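Local coordinates for protein D-threo-3-hydroxyaspartate dehydratase (Delftia, PDB 3WQC) that catalyses the pyridoxal-phosphate-dependent deamination of D-threo-3-hydroxyaspartate to oxaloacetate and ammonia, and also dehydrates L-threo- and L-erythro-3-hydroxyaspartate and D-serine, at residues Gln39-Gln44 / Pro229-Ala234. Numbering follows the deposited sequence.
Sequences QRMDAQ and PTALAA
R40 of helix 27-44 reaches the C-terminal part of the short helix 228-233 and bonds to the carbonyl oxygens of A231 and A234, joining two helices of the alanine racemase-type TIM barrel. The segment axes pass 10.4 Å apart at an angle of 54°, and R40 points its side chain across toward the shorter helix. That chain starts out extended, CG opposite the backbone N (chi1 -179°), and bends at chi3 to lay the guanidinium against the backbone of 231-234. Its NH2 donates to A234 O at 2.7 Å, in the plane of both the guanidinium and the carbonyl, on a lone pair. Two weak bonds, from R40 NH1 to the same A234 O and from R40 NH2 obliquely to A231 O, add to it. L232 O lies over the centre of one guanidinium face, 3.3 Å from R40 CZ; its angle at NE is too poor for a hydrogen bond. Three partly negative carbonyl oxygens thus gather round the positive group, probably a favourable arrangement. An alanine here would remove the guanidinium and would probably leave the carbonyls of A231 and A234 without these donors, opening a gap between the helices. Beside it, M41, bent at chi2 and chi3, brings CE 3.4 Å from A231 O and 4.3 Å from A231 CB; both side chains also pack on V243 of strand 242-243. P229, near the other end of the short helix, touches the pyridoxal phosphate. Q44, bent at chi2, gives S235 O a weak hydrogen bond and places NE2 2.9 Å from A234 O.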
loop_
_atom_site.group_PDB
_atom_site.type_symbol
_atom_site.label_atom_id
_atom_site.label_comp_id
_atom_site.label_asym_id
_atom_site.label_seq_id
_atom_site.Cartn_x
_atom_site.Cartn_y
_atom_site.Cartn_z
ATOM N N GLN B 39 9.389 15.836 -24.946
ATOM C CA GLN B 39 9.840 15.972 -26.339
ATOM C C GLN B 39 8.863 15.236 -27.294
ATOM O O GLN B 39 8.623 15.667 -28.432
ATOM C CB GLN B 39 11.270 15.387 -26.498
ATOM C CG GLN B 39 12.232 16.326 -25.797
ATOM C CD GLN B 39 13.622 15.777 -25.572
ATOM O OE1 GLN B 39 13.977 14.640 -26.015
ATOM N NE2 GLN B 39 14.461 16.591 -24.868
ATOM N N ARG B 40 8.373 14.075 -26.895
ATOM C CA ARG B 40 7.481 13.318 -27.753
ATOM C C ARG B 40 6.188 14.096 -27.967
ATOM O O ARG B 40 5.659 14.181 -29.119
ATOM C CB ARG B 40 7.196 11.898 -27.223
ATOM C CG ARG B 40 6.293 11.215 -28.199
ATOM C CD ARG B 40 6.214 9.787 -27.905
ATOM N NE ARG B 40 6.215 9.076 -29.147
ATOM C CZ ARG B 40 5.157 8.754 -29.898
ATOM N NH1 ARG B 40 5.503 8.080 -31.015
ATOM N NH2 ARG B 40 3.817 9.058 -29.566
ATOM N N MET B 41 5.664 14.679 -26.895
ATOM C CA MET B 41 4.430 15.487 -27.044
ATOM C C MET B 41 4.633 16.755 -27.885
ATOM O O MET B 41 3.796 17.084 -28.730
ATOM C CB MET B 41 3.819 15.829 -25.709
ATOM C CG MET B 41 3.492 14.559 -24.880
ATOM S SD MET B 41 2.379 13.441 -25.769
ATOM C CE MET B 41 3.401 12.105 -26.294
ATOM N N ASP B 42 5.794 17.417 -27.739
ATOM C CA ASP B 42 6.137 18.600 -28.548
ATOM C C ASP B 42 6.196 18.149 -30.006
ATOM O O ASP B 42 5.627 18.854 -30.890
ATOM C CB ASP B 42 7.473 19.148 -28.095
ATOM C CG ASP B 42 7.414 19.838 -26.745
ATOM O OD1 ASP B 42 6.335 20.172 -26.209
ATOM O OD2 ASP B 42 8.510 20.035 -26.189
ATOM N N ALA B 43 6.743 16.942 -30.270
ATOM C CA ALA B 43 6.870 16.455 -31.667
ATOM C C ALA B 43 5.477 16.195 -32.302
ATOM O O ALA B 43 5.299 16.371 -33.539
ATOM C CB ALA B 43 7.757 15.219 -31.753
ATOM N N GLN B 44 4.524 15.768 -31.457
ATOM C CA GLN B 44 3.119 15.501 -31.807
ATOM C C GLN B 44 2.286 16.819 -31.848
ATOM O O GLN B 44 1.170 16.803 -32.396
ATOM C CB GLN B 44 2.454 14.456 -30.869
ATOM C CG GLN B 44 3.073 13.057 -30.865
ATOM C CD GLN B 44 2.616 12.224 -32.046
ATOM O OE1 GLN B 44 2.169 12.731 -33.030
ATOM N NE2 GLN B 44 2.689 10.924 -31.911
ATOM N N PRO B 229 1.743 3.963 -21.765
ATOM C CA PRO B 229 2.122 3.161 -22.983
ATOM C C PRO B 229 1.575 3.783 -24.294
ATOM O O PRO B 229 2.269 3.751 -25.316
ATOM C CB PRO B 229 1.504 1.802 -22.692
ATOM C CG PRO B 229 1.437 1.749 -21.123
ATOM C CD PRO B 229 1.078 3.148 -20.725
ATOM N N THR B 230 0.305 4.237 -24.292
ATOM C CA THR B 230 -0.253 4.788 -25.562
ATOM C C THR B 230 0.331 6.152 -25.836
ATOM O O THR B 230 0.479 6.517 -27.003
ATOM C CB THR B 230 -1.785 4.883 -25.571
ATOM O OG1 THR B 230 -2.248 5.565 -24.378
ATOM C CG2 THR B 230 -2.367 3.463 -25.589
ATOM N N ALA B 231 0.700 6.927 -24.803
ATOM C CA ALA B 231 1.397 8.225 -25.087
ATOM C C ALA B 231 2.684 8.004 -25.882
ATOM O O ALA B 231 3.038 8.775 -26.788
ATOM C CB ALA B 231 1.704 9.031 -23.834
ATOM N N LEU B 232 3.419 6.964 -25.468
ATOM C CA LEU B 232 4.716 6.648 -26.080
ATOM C C LEU B 232 4.626 5.924 -27.417
ATOM O O LEU B 232 5.582 5.923 -28.213
ATOM C CB LEU B 232 5.579 5.865 -25.106
ATOM C CG LEU B 232 5.998 6.731 -23.872
ATOM C CD1 LEU B 232 6.656 5.828 -22.783
ATOM C CD2 LEU B 232 6.880 7.940 -24.230
ATOM N N ALA B 233 3.449 5.363 -27.698
ATOM C CA ALA B 233 3.277 4.522 -28.892
ATOM C C ALA B 233 2.470 5.216 -30.004
ATOM O O ALA B 233 2.535 4.718 -31.158
ATOM C CB ALA B 233 2.670 3.175 -28.526
ATOM N N ALA B 234 1.751 6.334 -29.710
ATOM C CA ALA B 234 0.817 6.874 -30.710
ATOM C C ALA B 234 1.631 7.307 -31.938
ATOM O O ALA B 234 2.593 8.024 -31.788
ATOM C CB ALA B 234 0.011 8.005 -30.088
#